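Local coordinates for tail fiber protein (Acinetobacter phage AM24, PDB 5W5P), which forms a trimeric tailspike of the phage and probably recognises, and may cleave, the capsular polysaccharide of its Acinetobacter baumannii host, at residues 43-48 with 55-60; 86-91 with 100-105; 123-128 with 136-141. All blocks are in the same frame, centred on the assembly; numbering follows the deposited sequence.

Contact 1. Residues 43-48 with 55-60; sequences DDLRNF and QTVYVG
Leu-45, in the short helix 42-46, reaches across to the two valines on the inner side of strand 56-59, and this is where the packing is tight. Its CD1 comes closest to CG2 of Val-57, at 3.7 Å, while CD2 sits 3.8 Å from CG2 of Val-59. The side chain comes in obliquely over Val-57 but at about a right angle to Val-59, whose CG2 also touches CB of Leu-45 at 3.9 Å. With CG anti to the backbone N (chi1 179°), the leucine sends its fork toward the strand. Phe-73, Trp-98 and Leu-90, one from each of the other three strands of the sheet, also touch it.

Toward Gln-55 the fit is thinner. Phe-48, just past the helix, offers CE2 to CG1 of Val-57 at 4.0 Å, and the same CE2 is 3.7 Å from OE1 of Gln-55, which lies at the ring edge near its plane. Ring and amide planes are turned 52° apart. That oxygen is already taken by the backbone N of Ile-51, which keeps a polar atom satisfied beside the ring.

The far side of the helix is different in kind. Exposed Asn-47 folds back there, its ND2 donating to O of Asp-43; the backbone N of Asn-47 approaches that oxygen from the opposite face of the carbonyl plane. Arg-46 turns to Asp-84 and Asp-86 instead. The whole is a short helix packed through apolar side chains against a small four-stranded antiparallel sheet, here at strand 56-59, outermost within this chain, ahead of the parallel strands of the spike.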
ATOM      1  N   ASP A  43      -7.519   6.824 -53.997  1.00 50.52           N
ATOM      2  CA  ASP A  43      -7.490   7.413 -55.331  1.00 53.74           C
ATOM      3  C   ASP A  43      -8.880   7.459 -55.956  1.00 60.90           C
ATOM      4  O   ASP A  43      -9.196   8.403 -56.690  1.00 65.65           O
ATOM      5  CB  ASP A  43      -6.525   6.636 -56.229  1.00 55.69           C
ATOM      6  CG  ASP A  43      -6.228   7.358 -57.531  1.00 64.71           C
ATOM      7  OD1 ASP A  43      -5.676   8.478 -57.479  1.00 67.87           O
ATOM      8  OD2 ASP A  43      -6.546   6.808 -58.612  1.00 69.87           O
ATOM      9  N   ASP A  44      -9.720   6.458 -55.678  1.00 56.86           N
ATOM     10  CA  ASP A  44     -11.084   6.483 -56.192  1.00 50.05           C
ATOM     11  C   ASP A  44     -11.882   7.640 -55.610  1.00 50.88           C
ATOM     12  O   ASP A  44     -12.719   8.222 -56.306  1.00 55.79           O
ATOM     13  CB  ASP A  44     -11.785   5.160 -55.892  1.00 45.94           C
ATOM     14  CG  ASP A  44     -11.153   3.993 -56.613  1.00 51.87           C
ATOM     15  OD1 ASP A  44     -10.508   4.217 -57.660  1.00 54.92           O
ATOM     16  OD2 ASP A  44     -11.302   2.850 -56.132  1.00 52.83           O
ATOM     17  N   LEU A  45     -11.647   7.990 -54.344  1.00 51.29           N
ATOM     18  CA  LEU A  45     -12.357   9.123 -53.760  1.00 49.54           C
ATOM     19  C   LEU A  45     -11.888  10.437 -54.368  1.00 53.07           C
ATOM     20  O   LEU A  45     -12.711  11.279 -54.744  1.00 57.66           O
ATOM     21  CB  LEU A  45     -12.179   9.137 -52.244  1.00 46.36           C
ATOM     22  CG  LEU A  45     -12.861  10.294 -51.511  1.00 49.54           C
ATOM     23  CD1 LEU A  45     -14.376  10.137 -51.520  1.00 50.09           C
ATOM     24  CD2 LEU A  45     -12.344  10.399 -50.088  1.00 50.11           C
ATOM     25  N   ARG A  46     -10.570  10.626 -54.485  1.00 52.54           N
ATOM     26  CA  ARG A  46     -10.045  11.864 -55.060  1.00 55.33           C
ATOM     27  C   ARG A  46     -10.508  12.064 -56.497  1.00 58.55           C
ATOM     28  O   ARG A  46     -10.586  13.204 -56.968  1.00 62.04           O
ATOM     29  CB  ARG A  46      -8.516  11.873 -54.995  1.00 52.36           C
ATOM     30  CG  ARG A  46      -7.953  12.037 -53.589  1.00 47.61           C
ATOM     31  CD  ARG A  46      -6.459  12.320 -53.618  1.00 46.53           C
ATOM     32  NE  ARG A  46      -5.907  12.429 -52.276  1.00 47.33           N
ATOM     33  CZ  ARG A  46      -5.257  11.449 -51.655  1.00 51.60           C
ATOM     34  NH1 ARG A  46      -5.072  10.285 -52.261  1.00 55.92           N
ATOM     35  NH2 ARG A  46      -4.791  11.631 -50.429  1.00 51.17           N
ATOM     36  N   ASN A  47     -10.813  10.980 -57.208  1.00 58.28           N
ATOM     37  CA  ASN A  47     -11.330  11.075 -58.567  1.00 58.42           C
ATOM     38  C   ASN A  47     -12.850  11.129 -58.619  1.00 57.10           C
ATOM     39  O   ASN A  47     -13.413  11.308 -59.704  1.00 58.80           O
ATOM     40  CB  ASN A  47     -10.832   9.892 -59.404  1.00 56.21           C
ATOM     41  CG  ASN A  47      -9.375  10.024 -59.784  1.00 55.85           C
ATOM     42  OD1 ASN A  47      -9.046  10.376 -60.915  1.00 59.06           O
ATOM     43  ND2 ASN A  47      -8.490   9.758 -58.833  1.00 55.77           N
ATOM     44  N   PHE A  48     -13.521  10.983 -57.481  1.00 57.14           N
ATOM     45  CA  PHE A  48     -14.973  10.984 -57.415  1.00 56.19           C
ATOM     46  C   PHE A  48     -15.488  12.390 -57.136  1.00 61.29           C
ATOM     47  O   PHE A  48     -14.897  13.140 -56.353  1.00 64.25           O
ATOM     48  CB  PHE A  48     -15.443  10.018 -56.328  1.00 53.56           C
ATOM     49  CG  PHE A  48     -16.931   9.998 -56.128  1.00 54.63           C
ATOM     50  CD1 PHE A  48     -17.769   9.470 -57.098  1.00 54.01           C
ATOM     51  CD2 PHE A  48     -17.491  10.488 -54.959  1.00 54.42           C
ATOM     52  CE1 PHE A  48     -19.140   9.442 -56.910  1.00 55.25           C
ATOM     53  CE2 PHE A  48     -18.862  10.462 -54.764  1.00 53.75           C
ATOM     54  CZ  PHE A  48     -19.687   9.937 -55.739  1.00 53.86           C
ATOM     55  N   GLN A  55     -22.598  14.959 -48.980  1.00 53.43           N
ATOM     56  CA  GLN A  55     -22.769  13.526 -49.167  1.00 50.47           C
ATOM     57  C   GLN A  55     -21.717  12.768 -48.370  1.00 48.65           C
ATOM     58  O   GLN A  55     -20.559  13.182 -48.292  1.00 46.17           O
ATOM     59  CB  GLN A  55     -22.669  13.171 -50.653  1.00 49.68           C
ATOM     60  CG  GLN A  55     -22.865  11.694 -50.972  1.00 48.37           C
ATOM     61  CD  GLN A  55     -22.441  11.336 -52.384  1.00 49.86           C
ATOM     62  OE1 GLN A  55     -21.745  12.103 -53.046  1.00 57.58           O
ATOM     63  NE2 GLN A  55     -22.861  10.165 -52.854  1.00 45.26           N
ATOM     64  N   THR A  56     -22.126  11.660 -47.763  1.00 49.81           N
ATOM     65  CA  THR A  56     -21.202  10.756 -47.090  1.00 48.82           C
ATOM     66  C   THR A  56     -21.070   9.489 -47.924  1.00 48.53           C
ATOM     67  O   THR A  56     -22.076   8.846 -48.249  1.00 49.26           O
ATOM     68  CB  THR A  56     -21.665  10.418 -45.672  1.00 48.51           C
ATOM     69  OG1 THR A  56     -21.952  11.624 -44.954  1.00 49.54           O
ATOM     70  CG2 THR A  56     -20.570   9.655 -44.937  1.00 50.47           C
ATOM     71  N   VAL A  57     -19.833   9.146 -48.277  1.00 42.71           N
ATOM     72  CA  VAL A  57     -19.518   7.925 -49.001  1.00 42.54           C
ATOM     73  C   VAL A  57     -18.520   7.124 -48.177  1.00 47.22           C
ATOM     74  O   VAL A  57     -17.844   7.647 -47.287  1.00 49.29           O
ATOM     75  CB  VAL A  57     -18.952   8.207 -50.408  1.00 43.43           C
ATOM     76  CG1 VAL A  57     -19.978   8.937 -51.260  1.00 43.82           C
ATOM     77  CG2 VAL A  57     -17.663   9.008 -50.308  1.00 44.04           C
ATOM     78  N   TYR A  58     -18.425   5.840 -48.489  1.00 47.15           N
ATOM     79  CA  TYR A  58     -17.507   4.942 -47.807  1.00 47.24           C
ATOM     80  C   TYR A  58     -16.344   4.602 -48.728  1.00 50.02           C
ATOM     81  O   TYR A  58     -16.555   4.165 -49.865  1.00 51.70           O
ATOM     82  CB  TYR A  58     -18.221   3.665 -47.360  1.00 47.53           C
ATOM     83  CG  TYR A  58     -17.281   2.641 -46.778  1.00 46.79           C
ATOM     84  CD1 TYR A  58     -16.843   1.569 -47.537  1.00 42.87           C
ATOM     85  CD2 TYR A  58     -16.815   2.758 -45.472  1.00 46.16           C
ATOM     86  CE1 TYR A  58     -15.977   0.639 -47.019  1.00 44.68           C
ATOM     87  CE2 TYR A  58     -15.942   1.824 -44.944  1.00 43.92           C
ATOM     88  CZ  TYR A  58     -15.529   0.767 -45.724  1.00 46.56           C
ATOM     89  OH  TYR A  58     -14.662  -0.175 -45.220  1.00 51.50           O
ATOM     90  N   VAL A  59     -15.122   4.810 -48.242  1.00 49.90           N
ATOM     91  CA  VAL A  59     -13.912   4.396 -48.945  1.00 49.36           C
ATOM     92  C   VAL A  59     -13.412   3.110 -48.302  1.00 51.76           C
ATOM     93  O   VAL A  59     -13.250   3.042 -47.076  1.00 54.06           O
ATOM     94  CB  VAL A  59     -12.834   5.492 -48.907  1.00 49.62           C
ATOM     95  CG1 VAL A  59     -11.652   5.099 -49.777  1.00 48.79           C
ATOM     96  CG2 VAL A  59     -13.414   6.823 -49.361  1.00 50.59           C
ATOM     97  N   GLY A  60     -13.157   2.095 -49.128  1.00 48.59           N
ATOM     98  CA  GLY A  60     -12.885   0.768 -48.595  1.00 44.02           C
ATOM     99  C   GLY A  60     -11.535   0.655 -47.910  1.00 41.79           C
ATOM    100  O   GLY A  60     -11.416   0.018 -46.862  1.00 41.76           O
TER

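Contact 2. Residues 86-91 with 100-105; sequences DGTILV and RKWNTH
Arg-100 grips the backbone oxygen of Gly-87 side-on with two nitrogens: NH2 to O of Gly-87 measures 2.9 Å and NE to the same O 3.0 Å. The acceptor lies in the guanidinium plane for both, yet from the carbonyl's side only NH2 is in plane, NE being tilted 22° from it. Sharing one oxygen bends both bonds, with N-H...O angles of about 145°. The chain runs out extended and then bends at chi3 (-59°), which turns the guanidinium back to the glycine. A third bond, from N of Arg-100 to O of Thr-88 at 2.9 Å, is straighter, so one residue holds two successive carbonyls. NH2 also bonds to O of Gly-69, NH1 to O of Gly-70, and Trp-110 makes a cation-pi contact with the guanidinium.

These bonds lie at the open end of the beta-hairpin of strands 89-91 and 97-100, where the turn leading into the first strand is fastened to the end of the second. Beyond them there is only van der Waals packing by one methyl. CG2 of Thr-88 sits 4.2 Å from NE of Arg-100, near the guanidinium plane at its edge, and 3.9 Å from NE1 of Trp-102, obliquely to the indole. The hydroxyl of Thr-88 bonds to ND2 of Asn-85, outside the contact. Trp-110 and Phe-111 pack on Thr-88 from the loop that follows in the same chain.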
ATOM      1  N   ASP A  86      -3.749  13.251 -46.379  1.00 54.97           N
ATOM      2  CA  ASP A  86      -3.599  11.823 -46.675  1.00 50.30           C
ATOM      3  C   ASP A  86      -4.070  10.945 -45.515  1.00 48.69           C
ATOM      4  O   ASP A  86      -3.526   9.865 -45.272  1.00 47.70           O
ATOM      5  CB  ASP A  86      -2.155  11.489 -47.063  1.00 47.53           C
ATOM      6  CG  ASP A  86      -2.060  10.272 -47.965  1.00 46.89           C
ATOM      7  OD1 ASP A  86      -2.907  10.139 -48.871  1.00 49.25           O
ATOM      8  OD2 ASP A  86      -1.140   9.452 -47.774  1.00 45.84           O
ATOM      9  N   GLY A  87      -5.098  11.398 -44.799  1.00 40.94           N
ATOM     10  CA  GLY A  87      -5.634  10.598 -43.716  1.00 40.26           C
ATOM     11  C   GLY A  87      -7.035  10.964 -43.268  1.00 45.43           C
ATOM     12  O   GLY A  87      -7.899  10.092 -43.157  1.00 48.17           O
ATOM     13  N   THR A  88      -7.270  12.245 -42.979  1.00 40.26           N
ATOM     14  CA  THR A  88      -8.578  12.705 -42.538  1.00 43.34           C
ATOM     15  C   THR A  88      -9.157  13.804 -43.409  1.00 43.30           C
ATOM     16  O   THR A  88     -10.375  14.002 -43.388  1.00 45.65           O
ATOM     17  CB  THR A  88      -8.521  13.210 -41.086  1.00 44.48           C
ATOM     18  OG1 THR A  88      -7.584  14.291 -40.986  1.00 46.67           O
ATOM     19  CG2 THR A  88      -8.100  12.083 -40.143  1.00 43.29           C
ATOM     20  N   ILE A  89      -8.331  14.522 -44.163  1.00 45.22           N
ATOM     21  CA  ILE A  89      -8.784  15.495 -45.146  1.00 47.66           C
ATOM     22  C   ILE A  89      -8.188  15.076 -46.481  1.00 50.25           C
ATOM     23  O   ILE A  89      -6.971  15.181 -46.684  1.00 53.94           O
ATOM     24  CB  ILE A  89      -8.374  16.928 -44.783  1.00 48.94           C
ATOM     25  CG1 ILE A  89      -8.665  17.219 -43.310  1.00 48.80           C
ATOM     26  CG2 ILE A  89      -9.109  17.931 -45.661  1.00 46.21           C
ATOM     27  CD1 ILE A  89      -8.406  18.650 -42.915  1.00 48.02           C
ATOM     28  N   LEU A  90      -9.034  14.585 -47.384  1.00 47.62           N
ATOM     29  CA  LEU A  90      -8.627  14.192 -48.727  1.00 46.03           C
ATOM     30  C   LEU A  90      -9.283  15.141 -49.720  1.00 48.28           C
ATOM     31  O   LEU A  90     -10.510  15.288 -49.725  1.00 51.25           O
ATOM     32  CB  LEU A  90      -9.009  12.740 -49.024  1.00 42.17           C
ATOM     33  CG  LEU A  90      -8.599  11.684 -47.987  1.00 42.48           C
ATOM     34  CD1 LEU A  90      -9.122  10.299 -48.348  1.00 41.01           C
ATOM     35  CD2 LEU A  90      -7.092  11.654 -47.821  1.00 42.48           C
ATOM     36  N   VAL A  91      -8.469  15.786 -50.550  1.00 47.90           N
ATOM     37  CA  VAL A  91      -8.943  16.769 -51.517  1.00 50.85           C
ATOM     38  C   VAL A  91      -9.035  16.105 -52.883  1.00 53.89           C
ATOM     39  O   VAL A  91      -8.056  15.525 -53.370  1.00 54.27           O
ATOM     40  CB  VAL A  91      -8.017  17.996 -51.558  1.00 51.37           C
ATOM     41  CG1 VAL A  91      -8.474  18.968 -52.623  1.00 48.95           C
ATOM     42  CG2 VAL A  91      -7.971  18.665 -50.192  1.00 46.98           C
ATOM     43  N   ARG A 100     -12.953  12.782 -43.070  1.00 47.01           N
ATOM     44  CA  ARG A 100     -13.322  11.530 -42.427  1.00 45.77           C
ATOM     45  C   ARG A 100     -14.252  11.794 -41.252  1.00 44.83           C
ATOM     46  O   ARG A 100     -14.055  12.738 -40.480  1.00 48.94           O
ATOM     47  CB  ARG A 100     -12.065  10.790 -41.955  1.00 39.41           C
ATOM     48  CG  ARG A 100     -12.322   9.483 -41.234  1.00 44.59           C
ATOM     49  CD  ARG A 100     -11.035   8.933 -40.621  1.00 44.95           C
ATOM     50  NE  ARG A 100      -9.998   8.688 -41.622  1.00 39.07           N
ATOM     51  CZ  ARG A 100      -9.870   7.551 -42.297  1.00 39.00           C
ATOM     52  NH1 ARG A 100     -10.715   6.554 -42.079  1.00 39.00           N
ATOM     53  NH2 ARG A 100      -8.896   7.407 -43.184  1.00 39.15           N
ATOM     54  N   LYS A 101     -15.281  10.962 -41.133  1.00 42.19           N
ATOM     55  CA  LYS A 101     -16.187  10.999 -39.991  1.00 40.42           C
ATOM     56  C   LYS A 101     -15.569  10.159 -38.881  1.00 43.08           C
ATOM     57  O   LYS A 101     -15.438   8.940 -39.020  1.00 43.62           O
ATOM     58  CB  LYS A 101     -17.567  10.470 -40.371  1.00 46.49           C
ATOM     59  CG  LYS A 101     -18.224  11.182 -41.551  1.00 50.52           C
ATOM     60  CD  LYS A 101     -19.330  12.114 -41.085  1.00 54.28           C
ATOM     61  CE  LYS A 101     -20.489  12.136 -42.070  1.00 54.79           C
ATOM     62  NZ  LYS A 101     -21.617  12.954 -41.552  1.00 54.66           N
ATOM     63  N   TRP A 102     -15.178  10.810 -37.786  1.00 41.25           N
ATOM     64  CA  TRP A 102     -14.616  10.106 -36.641  1.00 43.00           C
ATOM     65  C   TRP A 102     -14.794  10.961 -35.395  1.00 46.21           C
ATOM     66  O   TRP A 102     -14.541  12.170 -35.426  1.00 44.87           O
ATOM     67  CB  TRP A 102     -13.133   9.773 -36.865  1.00 45.99           C
ATOM     68  CG  TRP A 102     -12.224  10.969 -36.984  1.00 48.66           C
ATOM     69  CD1 TRP A 102     -12.114  11.813 -38.051  1.00 50.62           C
ATOM     70  CD2 TRP A 102     -11.290  11.441 -36.006  1.00 48.69           C
ATOM     71  NE1 TRP A 102     -11.175  12.783 -37.795  1.00 44.51           N
ATOM     72  CE2 TRP A 102     -10.655  12.577 -36.547  1.00 44.83           C
ATOM     73  CE3 TRP A 102     -10.928  11.015 -34.726  1.00 53.84           C
ATOM     74  CZ2 TRP A 102      -9.681  13.290 -35.854  1.00 44.12           C
ATOM     75  CZ3 TRP A 102      -9.963  11.729 -34.037  1.00 54.12           C
ATOM     76  CH2 TRP A 102      -9.350  12.853 -34.605  1.00 48.68           C
ATOM     77  N   ASN A 103     -15.239  10.334 -34.306  1.00 47.67           N
ATOM     78  CA  ASN A 103     -15.389  11.006 -33.023  1.00 49.34           C
ATOM     79  C   ASN A 103     -14.634  10.283 -31.917  1.00 52.95           C
ATOM     80  O   ASN A 103     -14.834  10.587 -30.734  1.00 50.89           O
ATOM     81  CB  ASN A 103     -16.868  11.140 -32.649  1.00 49.38           C
ATOM     82  CG  ASN A 103     -17.612   9.821 -32.712  1.00 52.92           C
ATOM     83  OD1 ASN A 103     -17.019   8.750 -32.597  1.00 44.94           O
ATOM     84  ND2 ASN A 103     -18.925   9.895 -32.892  1.00 56.37           N
ATOM     85  N   THR A 104     -13.786   9.325 -32.274  1.00 58.67           N
ATOM     86  CA  THR A 104     -13.010   8.584 -31.296  1.00 65.12           C
ATOM     87  C   THR A 104     -11.536   8.934 -31.413  1.00 73.50           C
ATOM     88  O   THR A 104     -11.172  10.072 -31.730  1.00 75.56           O
ATOM     89  CB  THR A 104     -13.185   7.079 -31.493  1.00 65.86           C
ATOM     90  OG1 THR A 104     -12.503   6.684 -32.689  1.00 59.91           O
ATOM     91  CG2 THR A 104     -14.657   6.719 -31.608  1.00 70.72           C
ATOM     92  N   HIS A 105     -10.691   7.943 -31.180  1.00 75.51           N
ATOM     93  CA  HIS A 105      -9.248   8.078 -31.241  1.00 71.39           C
ATOM     94  C   HIS A 105      -8.748   7.892 -32.671  1.00 62.21           C
ATOM     95  O   HIS A 105      -9.283   7.089 -33.439  1.00 61.18           O
ATOM     96  CB  HIS A 105      -8.618   7.036 -30.321  1.00 78.35           C
ATOM     97  CG  HIS A 105      -9.265   5.686 -30.427  1.00 80.95           C
ATOM     98  ND1 HIS A 105      -9.660   5.147 -31.633  1.00 80.14           N
ATOM     99  CD2 HIS A 105      -9.585   4.767 -29.483  1.00 81.70           C
ATOM    100  CE1 HIS A 105     -10.197   3.957 -31.428  1.00 80.68           C
ATOM    101  NE2 HIS A 105     -10.161   3.701 -30.133  1.00 81.37           N
TER

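Contact 3. Residues 123-128 with 136-141; sequences AQVQKA and VWFGNA
This is a purely apolar contact between helix 122-132 and strand 135-140, the strand that opens the parallel stack of the right-handed beta-helix expected of a phage tailspike; the helix lies at the N-terminal end of that stack. Val-125 and Ala-128, one turn apart, point at the strand and meet two of its residues. Ala-128 faces Val-136, with CB 4.1 Å from CG1, and the valine's other methyl, CG2, is 4.1 Å from the carbonyl carbon of Ala-128. Val-136 has its CG1 anti to the backbone N (chi1 -174°) and CG2 beside that N, which sets CG1 against CB and CG2 against the carbonyl carbon of Ala-128.

Further along the strand, Phe-138 reaches the helix with CE2 and CZ, meeting Val-125 at about a right angle. The ring also makes an edge-to-face contact with Phe-145, and Val-151 packs on Val-125. Between Val-136 and Phe-138, Trp-137 points away from the helix and stacks on His-105, near Asn-103 of a neighbouring subunit. Where Val-125 and Phe-138 meet, CE2 is 3.7 Å from the valine's CG2, while CZ lies 4.0 Å from both of its methyls.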
ATOM      1  N   ALA A 123       6.255   8.678 -38.792  1.00 44.60           N
ATOM      2  CA  ALA A 123       5.701   9.875 -39.418  1.00 50.64           C
ATOM      3  C   ALA A 123       4.181   9.802 -39.500  1.00 48.59           C
ATOM      4  O   ALA A 123       3.494  10.818 -39.343  1.00 48.06           O
ATOM      5  CB  ALA A 123       6.304  10.074 -40.810  1.00 44.40           C
ATOM      6  N   GLN A 124       3.641   8.605 -39.738  1.00 45.35           N
ATOM      7  CA  GLN A 124       2.195   8.428 -39.777  1.00 47.23           C
ATOM      8  C   GLN A 124       1.598   8.462 -38.375  1.00 47.65           C
ATOM      9  O   GLN A 124       0.505   9.006 -38.179  1.00 48.65           O
ATOM     10  CB  GLN A 124       1.845   7.113 -40.482  1.00 48.35           C
ATOM     11  CG  GLN A 124       2.159   7.100 -41.973  1.00 47.92           C
ATOM     12  CD  GLN A 124       3.610   6.740 -42.271  1.00 50.71           C
ATOM     13  OE1 GLN A 124       4.126   5.738 -41.779  1.00 54.31           O
ATOM     14  NE2 GLN A 124       4.269   7.554 -43.087  1.00 49.59           N
ATOM     15  N   VAL A 125       2.297   7.883 -37.393  1.00 51.39           N
ATOM     16  CA  VAL A 125       1.873   8.014 -36.000  1.00 39.72           C
ATOM     17  C   VAL A 125       1.864   9.480 -35.591  1.00 39.65           C
ATOM     18  O   VAL A 125       0.954   9.941 -34.891  1.00 44.54           O
ATOM     19  CB  VAL A 125       2.779   7.172 -35.079  1.00 45.15           C
ATOM     20  CG1 VAL A 125       2.482   7.462 -33.609  1.00 38.42           C
ATOM     21  CG2 VAL A 125       2.616   5.687 -35.372  1.00 42.53           C
ATOM     22  N   GLN A 126       2.867  10.241 -36.034  1.00 40.21           N
ATOM     23  CA  GLN A 126       2.904  11.667 -35.727  1.00 42.11           C
ATOM     24  C   GLN A 126       1.692  12.389 -36.302  1.00 45.88           C
ATOM     25  O   GLN A 126       1.135  13.287 -35.661  1.00 47.26           O
ATOM     26  CB  GLN A 126       4.197  12.287 -36.258  1.00 41.43           C
ATOM     27  CG  GLN A 126       4.384  13.751 -35.883  1.00 41.35           C
ATOM     28  CD  GLN A 126       4.658  13.938 -34.402  1.00 47.19           C
ATOM     29  OE1 GLN A 126       5.768  13.682 -33.926  1.00 46.38           O
ATOM     30  NE2 GLN A 126       3.645  14.382 -33.661  1.00 40.17           N
ATOM     31  N   LYS A 127       1.265  12.005 -37.509  1.00 45.92           N
ATOM     32  CA  LYS A 127       0.093  12.632 -38.114  1.00 43.80           C
ATOM     33  C   LYS A 127      -1.164  12.352 -37.299  1.00 42.52           C
ATOM     34  O   LYS A 127      -2.010  13.236 -37.124  1.00 44.23           O
ATOM     35  CB  LYS A 127      -0.079  12.142 -39.554  1.00 43.33           C
ATOM     36  CG  LYS A 127       0.880  12.774 -40.553  1.00 46.06           C
ATOM     37  CD  LYS A 127       0.628  12.247 -41.959  1.00 47.97           C
ATOM     38  CE  LYS A 127       1.282  13.120 -43.020  1.00 47.90           C
ATOM     39  NZ  LYS A 127       0.770  12.792 -44.388  1.00 45.86           N
ATOM     40  N   ALA A 128      -1.306  11.127 -36.792  1.00 42.18           N
ATOM     41  CA  ALA A 128      -2.451  10.816 -35.941  1.00 40.85           C
ATOM     42  C   ALA A 128      -2.403  11.587 -34.623  1.00 41.54           C
ATOM     43  O   ALA A 128      -3.455  11.958 -34.091  1.00 39.12           O
ATOM     44  CB  ALA A 128      -2.517   9.309 -35.686  1.00 39.35           C
ATOM     45  N   VAL A 136      -3.946   8.509 -29.599  1.00 37.90           N
ATOM     46  CA  VAL A 136      -3.652   7.603 -30.700  1.00 39.91           C
ATOM     47  C   VAL A 136      -4.003   6.180 -30.288  1.00 41.23           C
ATOM     48  O   VAL A 136      -3.803   5.791 -29.132  1.00 46.79           O
ATOM     49  CB  VAL A 136      -2.176   7.733 -31.116  1.00 42.27           C
ATOM     50  CG1 VAL A 136      -1.877   6.914 -32.359  1.00 41.12           C
ATOM     51  CG2 VAL A 136      -1.862   9.185 -31.366  1.00 46.29           C
ATOM     52  N   TRP A 137      -4.531   5.408 -31.239  1.00 39.17           N
ATOM     53  CA  TRP A 137      -5.006   4.048 -31.007  1.00 41.99           C
ATOM     54  C   TRP A 137      -4.533   3.176 -32.163  1.00 45.34           C
ATOM     55  O   TRP A 137      -4.750   3.521 -33.327  1.00 44.25           O
ATOM     56  CB  TRP A 137      -6.536   4.041 -30.878  1.00 37.41           C
ATOM     57  CG  TRP A 137      -7.241   2.698 -30.873  1.00 37.68           C
ATOM     58  CD1 TRP A 137      -7.525   1.920 -29.786  1.00 37.44           C
ATOM     59  CD2 TRP A 137      -7.785   2.008 -32.011  1.00 39.21           C
ATOM     60  NE1 TRP A 137      -8.196   0.784 -30.176  1.00 37.95           N
ATOM     61  CE2 TRP A 137      -8.373   0.816 -31.536  1.00 43.26           C
ATOM     62  CE3 TRP A 137      -7.838   2.287 -33.379  1.00 40.90           C
ATOM     63  CZ2 TRP A 137      -8.997  -0.100 -32.388  1.00 39.25           C
ATOM     64  CZ3 TRP A 137      -8.456   1.379 -34.221  1.00 39.61           C
ATOM     65  CH2 TRP A 137      -9.024   0.199 -33.723  1.00 41.73           C
ATOM     66  N   PHE A 138      -3.892   2.052 -31.843  1.00 37.54           N
ATOM     67  CA  PHE A 138      -3.143   1.286 -32.828  1.00 38.05           C
ATOM     68  C   PHE A 138      -3.878   0.055 -33.348  1.00 49.39           C
ATOM     69  O   PHE A 138      -3.359  -0.619 -34.242  1.00 51.71           O
ATOM     70  CB  PHE A 138      -1.794   0.869 -32.246  1.00 39.39           C
ATOM     71  CG  PHE A 138      -0.789   1.990 -32.179  1.00 42.86           C
ATOM     72  CD1 PHE A 138      -0.777   2.871 -31.106  1.00 43.39           C
ATOM     73  CD2 PHE A 138       0.144   2.162 -33.190  1.00 43.11           C
ATOM     74  CE1 PHE A 138       0.150   3.900 -31.042  1.00 40.83           C
ATOM     75  CE2 PHE A 138       1.073   3.188 -33.129  1.00 42.95           C
ATOM     76  CZ  PHE A 138       1.077   4.056 -32.050  1.00 41.07           C
ATOM     77  N   GLY A 139      -5.058  -0.261 -32.821  1.00 44.67           N
ATOM     78  CA  GLY A 139      -5.854  -1.343 -33.375  1.00 39.24           C
ATOM     79  C   GLY A 139      -5.607  -2.690 -32.718  1.00 43.02           C
ATOM     80  O   GLY A 139      -5.052  -2.795 -31.620  1.00 45.08           O
ATOM     81  N   ASN A 140      -6.013  -3.746 -33.429  1.00 40.08           N
ATOM     82  CA  ASN A 140      -6.075  -5.086 -32.861  1.00 46.13           C
ATOM     83  C   ASN A 140      -4.780  -5.864 -33.103  1.00 45.00           C
ATOM     84  O   ASN A 140      -3.840  -5.389 -33.747  1.00 45.39           O
ATOM     85  CB  ASN A 140      -7.282  -5.848 -33.415  1.00 49.34           C
ATOM     86  CG  ASN A 140      -7.180  -6.126 -34.913  1.00 51.33           C
ATOM     87  OD1 ASN A 140      -6.558  -5.379 -35.667  1.00 55.09           O
ATOM     88  ND2 ASN A 140      -7.807  -7.206 -35.344  1.00 51.19           N
ATOM     89  N   ALA A 141      -4.739  -7.093 -32.581  1.00 44.44           N
ATOM     90  CA  ALA A 141      -3.524  -7.899 -32.585  1.00 45.75           C
ATOM     91  C   ALA A 141      -3.073  -8.299 -33.981  1.00 49.12           C
ATOM     92  O   ALA A 141      -1.931  -8.743 -34.140  1.00 52.62           O
ATOM     93  CB  ALA A 141      -3.720  -9.155 -31.733  1.00 43.26           C
TER

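Overall arrangement
From the N terminus, contact 1 comes first and closes a short loop between helix 42-46 and strand 56-59. Contact 2 follows, at the open end of the beta-hairpin of strands 89-91 and 97-100, and contact 3 then closes the turn from helix 122-132 to strand 135-140. The three run in series; none crosses another. Contacts 1 and 2 share the small antiparallel sheet and are joined directly by the Arg-46 to Asp-86 salt bridge. Contacts 2 and 3 meet through His-105 and Trp-137, so residues 100-105 bridge the N-terminal sheet and the first strand of the parallel stack. Contacts 1 and 3 stay about 8 Å apart at their nearest atoms, and all three lie beside neighbouring subunits.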